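Local coordinates for subtilisin-like protein (Prochloron didemni, PDB 3ZXY) that probably cleaves peptide bonds as a subtilisin-type serine endopeptidase, the chain being the protease domain of the longer PatA protein, at residues Gly52-Val55 with Ala56-Phe60; Gly180-Tyr183 with Glu184-Ile188; Glu205-Gly209 with Thr210-Thr214. The protein carries 1 engineered substitution. One frame throughout, in Å; residues are numbered along the deposited sequence.

Overall arrangement
Contacts 1 and 3 touch, with about 10 Å between their centres: helix 47-60 lies against strand 204-207 and the first turn of helix 210-230. His54 on helix 47-60 reaches across to the other contact, its NE2 probably hydrogen-bonded to Glu205 O at 3.1 Å and its ring edge-to-face with that of Phe212. The predicted charge relay system gathers here: the side chain of Ala211, engineered in place of serine, is about 3 Å from that of His51 and about 6 Å from that of Asp16. Contact 2 stands apart, on the other side of the chain's centre from contact 1 (25 Å between centres), with nearest atoms about 7 Å from contact 3.

Contact 1: Gly52-Val55 with Ala56-Phe60; sequences GTHV and ASIIF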
loop_
_atom_site.group_PDB
_atom_site.type_symbol
_atom_site.label_atom_id
_atom_site.label_comp_id
_atom_site.label_asym_id
_atom_site.label_seq_id
_atom_site.Cartn_x
_atom_site.Cartn_y
_atom_site.Cartn_z
ATOM N N GLY A 52 10.020 6.610 0.057
ATOM C CA GLY A 52 9.858 5.479 0.960
ATOM C C GLY A 52 9.595 5.895 2.395
ATOM O O GLY A 52 8.765 5.293 3.073
ATOM N N THR A 53 10.290 6.931 2.869
ATOM C CA THR A 53 10.078 7.412 4.238
ATOM C C THR A 53 8.656 7.953 4.400
ATOM O O THR A 53 7.984 7.689 5.416
ATOM C CB THR A 53 11.111 8.492 4.594
ATOM O OG1 THR A 53 12.433 7.941 4.448
ATOM C CG2 THR A 53 10.913 9.022 6.017
ATOM N N HIS A 54 8.170 8.661 3.385
ATOM C CA HIS A 54 6.821 9.207 3.417
ATOM C C HIS A 54 5.806 8.086 3.437
ATOM O O HIS A 54 4.925 8.044 4.309
ATOM C CB HIS A 54 6.612 10.105 2.216
ATOM C CG HIS A 54 5.424 11.013 2.331
ATOM N ND1 HIS A 54 4.155 10.566 2.182
ATOM C CD2 HIS A 54 5.335 12.376 2.587
ATOM C CE1 HIS A 54 3.304 11.595 2.309
ATOM N NE2 HIS A 54 4.015 12.699 2.570
ATOM N N VAL A 55 5.925 7.147 2.494
ATOM C CA VAL A 55 4.988 6.003 2.403
ATOM C C VAL A 55 4.964 5.190 3.712
ATOM O O VAL A 55 3.890 4.868 4.241
ATOM C CB VAL A 55 5.339 5.105 1.184
ATOM C CG1 VAL A 55 4.642 3.736 1.242
ATOM C CG2 VAL A 55 4.989 5.819 -0.114
ATOM N N ALA A 56 6.135 4.891 4.257
ATOM C CA ALA A 56 6.208 4.096 5.482
ATOM C C ALA A 56 5.548 4.841 6.628
ATOM O O ALA A 56 4.839 4.217 7.438
ATOM C CB ALA A 56 7.644 3.734 5.839
ATOM N N SER A 57 5.718 6.159 6.679
ATOM C CA SER A 57 5.198 6.942 7.805
ATOM C C SER A 57 3.666 6.959 7.840
ATOM O O SER A 57 3.066 7.042 8.907
ATOM C CB SER A 57 5.770 8.360 7.794
ATOM O OG SER A 57 5.259 9.161 6.745
ATOM N N ILE A 58 3.036 6.875 6.678
ATOM C CA ILE A 58 1.573 6.874 6.600
ATOM C C ILE A 58 0.984 5.691 7.355
ATOM O O ILE A 58 -0.092 5.801 7.965
ATOM C CB ILE A 58 1.100 6.912 5.123
ATOM C CG1 ILE A 58 1.382 8.286 4.523
ATOM C CG2 ILE A 58 -0.391 6.598 5.009
ATOM C CD1 ILE A 58 1.358 8.282 2.999
ATOM N N ILE A 59 1.689 4.565 7.325
ATOM C CA ILE A 59 1.247 3.348 8.010
ATOM C C ILE A 59 1.803 3.279 9.426
ATOM O O ILE A 59 1.068 3.010 10.372
ATOM C CB ILE A 59 1.658 2.081 7.217
ATOM C CG1 ILE A 59 1.080 2.164 5.798
ATOM C CG2 ILE A 59 1.215 0.800 7.939
ATOM C CD1 ILE A 59 1.573 1.084 4.859
ATOM N N PHE A 60 3.108 3.519 9.588
ATOM C CA PHE A 60 3.796 3.207 10.849
ATOM C C PHE A 60 4.153 4.392 11.732
ATOM O O PHE A 60 4.710 4.195 12.813
ATOM C CB PHE A 60 5.056 2.384 10.572
ATOM C CG PHE A 60 4.762 1.055 9.935
ATOM C CD1 PHE A 60 4.147 0.045 10.684
ATOM C CD2 PHE A 60 5.093 0.814 8.614
ATOM C CE1 PHE A 60 3.859 -1.187 10.108
ATOM C CE2 PHE A 60 4.795 -0.420 8.044
ATOM C CZ PHE A 60 4.183 -1.395 8.787
#
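Ser57 OG bends back to His54 O, 2.7 Å away, and so adds a side-chain bond to a carbonyl that already serves the helix. The same oxygen accepts Ile58 N at 3.2 Å, and two donors thus grip one buried acceptor. The torsion of Ser57 explains the reach: with chi1 at 71° the hydroxyl lies between its own backbone N and carbonyl carbon, facing the preceding turn. The two preceding rungs of the i to i+4 ladder are Ser57 N to Thr53 O (3.0 Å) and Ala56 N to Gly52 O (2.9 Å).

On the neighbouring flank, His54 meets Ile58. Its CG is anti to the backbone N (chi1 -164°), and the imidazole presents its edge, near the ring plane, to Ile58 CD1, which lies 3.7 Å from His54 ND1. The second shell fixes both polar groups: Ser57 OG also binds Ala198 N, and His54 NE2 is engaged by Glu205 O.

The touching residues are all buried; they belong to helix 47-60, which carries the predicted catalytic His51. Val55, Ile59 and Phe60 pack on strand 11-16, Ile58 and Ile59 on helix 210-230, and Thr53 and Ile58 on strand 195-198.

Contact 2: Gly180-Tyr183 with Glu184-Ile188; sequences GSTY and EQQGI
Tyr183 and Gly187 join helix to strand within a beta-alpha-beta unit of the subtilase fold: strand 162-167, the short helix 181-186 and strand 187-191 at the edge of the parallel sheet. Gly187 N binds Tyr183 O at 2.8 Å, a short but bent bond whose N-H...O angle is 130°, made just where the chain straightens into the strand.

Before it, Glu184 N reaches Ser181 O at 3.0 Å, an i to i+3 bond, and Thr182 O is shared by Gln185 N and Gln186 N, each 3.1 Å away. The two donors use that oxygen differently: Gln186 N lies in the carbonyl plane, whereas Gln185 N stands above it.

Beside this doubly accepting carbonyl, the side chains of Thr182 and Gln186 run alongside each other, pointing the same way. A chi1 of 71° holds Gln186 CG between its backbone N and carbonyl carbon, 3.4 Å from Thr182 O, and the extended chain beyond carries CD to within 3.7 Å of Thr182 CG2.

Beyond the turn, Gln186 NE2 donates to Ala156 O and Leu158 O, while Tyr183 OH bonds with Ala144 O and His153 N. The chemistry is therefore divided: a methyl packs against the amide of Gln186, and the buried nitrogen of that amide spends its hydrogens on two loop carbonyls, tying Gln186 to the loop that precedes strand 162-167.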
loop_
_atom_site.group_PDB
_atom_site.type_symbol
_atom_site.label_atom_id
_atom_site.label_comp_id
_atom_site.label_asym_id
_atom_site.label_seq_id
_atom_site.Cartn_x
_atom_site.Cartn_y
_atom_site.Cartn_z
ATOM N N GLY A 180 -8.065 2.490 -16.022
ATOM C CA GLY A 180 -8.188 1.405 -16.985
ATOM C C GLY A 180 -9.155 0.319 -16.534
ATOM O O GLY A 180 -9.483 0.226 -15.349
ATOM N N SER A 181 -9.578 -0.506 -17.472
ATOM C CA SER A 181 -10.734 -1.419 -17.241
ATOM C C SER A 181 -10.563 -2.331 -16.042
ATOM O O SER A 181 -11.495 -2.538 -15.291
ATOM C CB SER A 181 -11.050 -2.264 -18.466
ATOM O OG SER A 181 -9.932 -3.037 -18.836
ATOM N N THR A 182 -9.370 -2.878 -15.854
ATOM C CA THR A 182 -9.157 -3.841 -14.769
ATOM C C THR A 182 -9.364 -3.221 -13.414
ATOM O O THR A 182 -9.766 -3.903 -12.465
ATOM C CB THR A 182 -7.753 -4.452 -14.885
ATOM O OG1 THR A 182 -7.630 -5.001 -16.199
ATOM C CG2 THR A 182 -7.501 -5.553 -13.783
ATOM N N TYR A 183 -9.128 -1.920 -13.318
ATOM C CA TYR A 183 -9.333 -1.210 -12.063
ATOM C C TYR A 183 -10.810 -1.064 -11.699
ATOM O O TYR A 183 -11.115 -0.799 -10.542
ATOM C CB TYR A 183 -8.728 0.166 -12.148
ATOM C CG TYR A 183 -7.228 0.266 -12.328
ATOM C CD1 TYR A 183 -6.368 -0.786 -12.026
ATOM C CD2 TYR A 183 -6.662 1.449 -12.758
ATOM C CE1 TYR A 183 -5.008 -0.646 -12.160
ATOM C CE2 TYR A 183 -5.299 1.600 -12.903
ATOM C CZ TYR A 183 -4.464 0.556 -12.594
ATOM O OH TYR A 183 -3.086 0.708 -12.704
ATOM N N GLU A 184 -11.724 -1.205 -12.646
ATOM C CA GLU A 184 -13.149 -1.159 -12.314
ATOM C C GLU A 184 -13.516 -2.365 -11.462
ATOM O O GLU A 184 -14.501 -2.316 -10.707
ATOM C CB GLU A 184 -13.981 -1.122 -13.590
ATOM C CG GLU A 184 -15.434 -0.695 -13.435
ATOM C CD GLU A 184 -16.172 -0.727 -14.774
ATOM O OE1 GLU A 184 -15.684 -0.091 -15.752
ATOM O OE2 GLU A 184 -17.250 -1.372 -14.852
ATOM N N GLN A 185 -12.759 -3.453 -11.594
ATOM C CA GLN A 185 -13.041 -4.678 -10.846
ATOM C C GLN A 185 -12.224 -4.780 -9.576
ATOM O O GLN A 185 -12.691 -5.355 -8.590
ATOM C CB GLN A 185 -12.785 -5.940 -11.688
ATOM C CG GLN A 185 -13.826 -6.168 -12.775
ATOM C CD GLN A 185 -13.515 -5.441 -14.076
ATOM O OE1 GLN A 185 -12.424 -5.590 -14.646
ATOM N NE2 GLN A 185 -14.497 -4.697 -14.588
ATOM N N GLN A 186 -10.987 -4.282 -9.599
ATOM C CA GLN A 186 -10.092 -4.490 -8.463
ATOM C C GLN A 186 -9.440 -3.236 -7.914
ATOM O O GLN A 186 -8.488 -3.322 -7.126
ATOM C CB GLN A 186 -9.049 -5.560 -8.786
ATOM C CG GLN A 186 -7.986 -5.166 -9.797
ATOM C CD GLN A 186 -7.101 -6.339 -10.174
ATOM O OE1 GLN A 186 -7.606 -7.440 -10.422
ATOM N NE2 GLN A 186 -5.802 -6.110 -10.246
ATOM N N GLY A 187 -9.944 -2.072 -8.304
ATOM C CA GLY A 187 -9.396 -0.817 -7.818
ATOM C C GLY A 187 -10.370 -0.079 -6.916
ATOM O O GLY A 187 -11.575 -0.139 -7.111
ATOM N N ILE A 188 -9.819 0.624 -5.932
ATOM C CA ILE A 188 -10.602 1.506 -5.093
ATOM C C ILE A 188 -9.909 2.856 -4.988
ATOM O O ILE A 188 -8.694 2.940 -5.124
ATOM C CB ILE A 188 -10.891 0.910 -3.688
ATOM C CG1 ILE A 188 -9.621 0.630 -2.917
ATOM C CG2 ILE A 188 -11.815 -0.299 -3.827
ATOM C CD1 ILE A 188 -9.974 0.267 -1.472
#

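Contact 3: Glu205-Gly209 with Thr210-Thr214; sequences ERLSG and TAFAT. Engineered in segment 210-214: Ala211 (natural residue Ser).
Leu207 sets its CB over one face of the Phe212 ring, a CH-pi contact in which CB sits 3.9 Å from the ring centroid and 19° off its normal, displaced toward the rim. The leucine stays on that face: its CG is anti to the carbonyl carbon (chi1 -63°), which leads CD1 over the rim, 3.7 Å from Phe212 CZ. The two side chains pass at a slant, so that the leucine touches the phenyl group with both its beta carbon and one terminal methyl. Phe212 has its own CG anti to the carbonyl carbon (chi1 -49°), a turn that carries the ring back toward the residues before the helix. There Ser208 O and Gly209 N lie at its edge in the ring plane, the oxygen 3.6 Å from Phe212 CE2. The opposite face receives CB of Ala211, 4.1 Å above the plane.

Residues 209-214 read Gly-Thr-Ala-Phe-Ala-Thr, and with the natural serine at the engineered Ala211 they match the start of the subtilase signature Gly-Thr-Ser-x-Ala-x-Pro, the turn that places the predicted nucleophile at the first turn of helix 210-230. Gly209 is the N-cap residue; its backbone angles, with phi strongly positive, suit a glycine. Its carbonyl accepts Phe212 N at 3.1 Å and, weakly, Ala213 N.

Thr214 folds its hydroxyl back on the helix, OG1 binding Thr210 O at 2.8 Å while its backbone N approaches the same oxygen from the other face. Thr210 instead sends OG1 to Gly145 N, and its backbone N bonds Asn146 OD1; that asparagine probably corresponds to the oxyanion-hole residue of other subtilases.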
loop_
_atom_site.group_PDB
_atom_site.type_symbol
_atom_site.label_atom_id
_atom_site.label_comp_id
_atom_site.label_asym_id
_atom_site.label_seq_id
_atom_site.Cartn_x
_atom_site.Cartn_y
_atom_site.Cartn_z
ATOM N N GLU A 205 6.059 16.588 5.172
ATOM C CA GLU A 205 5.615 17.195 3.932
ATOM C C GLU A 205 4.279 16.580 3.560
ATOM O O GLU A 205 4.021 15.441 3.922
ATOM C CB GLU A 205 6.626 16.925 2.815
ATOM C CG GLU A 205 6.281 17.612 1.507
ATOM C CD GLU A 205 7.477 17.790 0.588
ATOM O OE1 GLU A 205 8.504 17.100 0.794
ATOM O OE2 GLU A 205 7.387 18.630 -0.344
ATOM N N ARG A 206 3.445 17.349 2.857
ATOM C CA ARG A 206 2.205 16.822 2.268
ATOM C C ARG A 206 2.364 16.610 0.772
ATOM O O ARG A 206 2.718 17.543 0.028
ATOM C CB ARG A 206 1.036 17.763 2.539
ATOM C CG ARG A 206 0.673 17.779 4.014
ATOM C CD ARG A 206 -0.558 18.616 4.324
ATOM N NE ARG A 206 -0.932 18.504 5.737
ATOM C CZ ARG A 206 -1.717 17.562 6.263
ATOM N NH1 ARG A 206 -2.277 16.603 5.523
ATOM N NH2 ARG A 206 -1.953 17.583 7.574
ATOM N N LEU A 207 2.113 15.371 0.354
ATOM C CA LEU A 207 2.339 14.956 -1.034
ATOM C C LEU A 207 1.052 14.402 -1.634
ATOM O O LEU A 207 0.173 13.924 -0.912
ATOM C CB LEU A 207 3.439 13.892 -1.107
ATOM C CG LEU A 207 4.837 14.344 -0.632
ATOM C CD1 LEU A 207 5.833 13.194 -0.694
ATOM C CD2 LEU A 207 5.346 15.527 -1.434
ATOM N N SER A 208 0.964 14.452 -2.958
ATOM C CA SER A 208 -0.218 13.974 -3.655
ATOM C C SER A 208 0.155 12.924 -4.674
ATOM O O SER A 208 1.244 12.964 -5.269
ATOM C CB SER A 208 -0.951 15.114 -4.347
ATOM O OG SER A 208 -1.261 16.172 -3.430
ATOM N N GLY A 209 -0.752 11.975 -4.859
ATOM C CA GLY A 209 -0.560 10.943 -5.868
ATOM C C GLY A 209 -1.070 9.602 -5.418
ATOM O O GLY A 209 -1.321 9.367 -4.232
ATOM N N THR A 210 -1.206 8.681 -6.370
ATOM C CA THR A 210 -1.642 7.338 -6.031
ATOM C C THR A 210 -0.652 6.608 -5.123
ATOM O O THR A 210 -1.057 5.715 -4.390
ATOM C CB THR A 210 -1.966 6.476 -7.275
ATOM O OG1 THR A 210 -0.798 6.275 -8.082
ATOM C CG2 THR A 210 -3.071 7.123 -8.121
ATOM N N ALA A 211 0.631 6.996 -5.163
ATOM C CA ALA A 211 1.623 6.407 -4.257
ATOM C C ALA A 211 1.317 6.633 -2.788
ATOM O O ALA A 211 1.796 5.883 -1.941
ATOM C CB ALA A 211 3.010 6.950 -4.555
ATOM N N PHE A 212 0.570 7.681 -2.477
ATOM C CA PHE A 212 0.282 8.055 -1.093
ATOM C C PHE A 212 -1.099 7.590 -0.652
ATOM O O PHE A 212 -1.329 7.319 0.535
ATOM C CB PHE A 212 0.559 9.547 -0.903
ATOM C CG PHE A 212 1.890 9.918 -1.451
ATOM C CD1 PHE A 212 3.038 9.408 -0.872
ATOM C CD2 PHE A 212 1.995 10.615 -2.629
ATOM C CE1 PHE A 212 4.280 9.670 -1.412
ATOM C CE2 PHE A 212 3.229 10.876 -3.184
ATOM C CZ PHE A 212 4.377 10.417 -2.565
ATOM N N ALA A 213 -1.991 7.415 -1.611
ATOM C CA ALA A 213 -3.291 6.755 -1.367
ATOM C C ALA A 213 -3.103 5.274 -1.052
ATOM O O ALA A 213 -3.801 4.707 -0.212
ATOM C CB ALA A 213 -4.189 6.921 -2.600
ATOM N N THR A 214 -2.148 4.642 -1.741
ATOM C CA THR A 214 -1.882 3.209 -1.599
ATOM C C THR A 214 -1.646 2.785 -0.131
ATOM O O THR A 214 -2.302 1.861 0.336
ATOM C CB THR A 214 -0.753 2.781 -2.562
ATOM O OG1 THR A 214 -1.198 2.993 -3.904
ATOM C CG2 THR A 214 -0.381 1.316 -2.401
#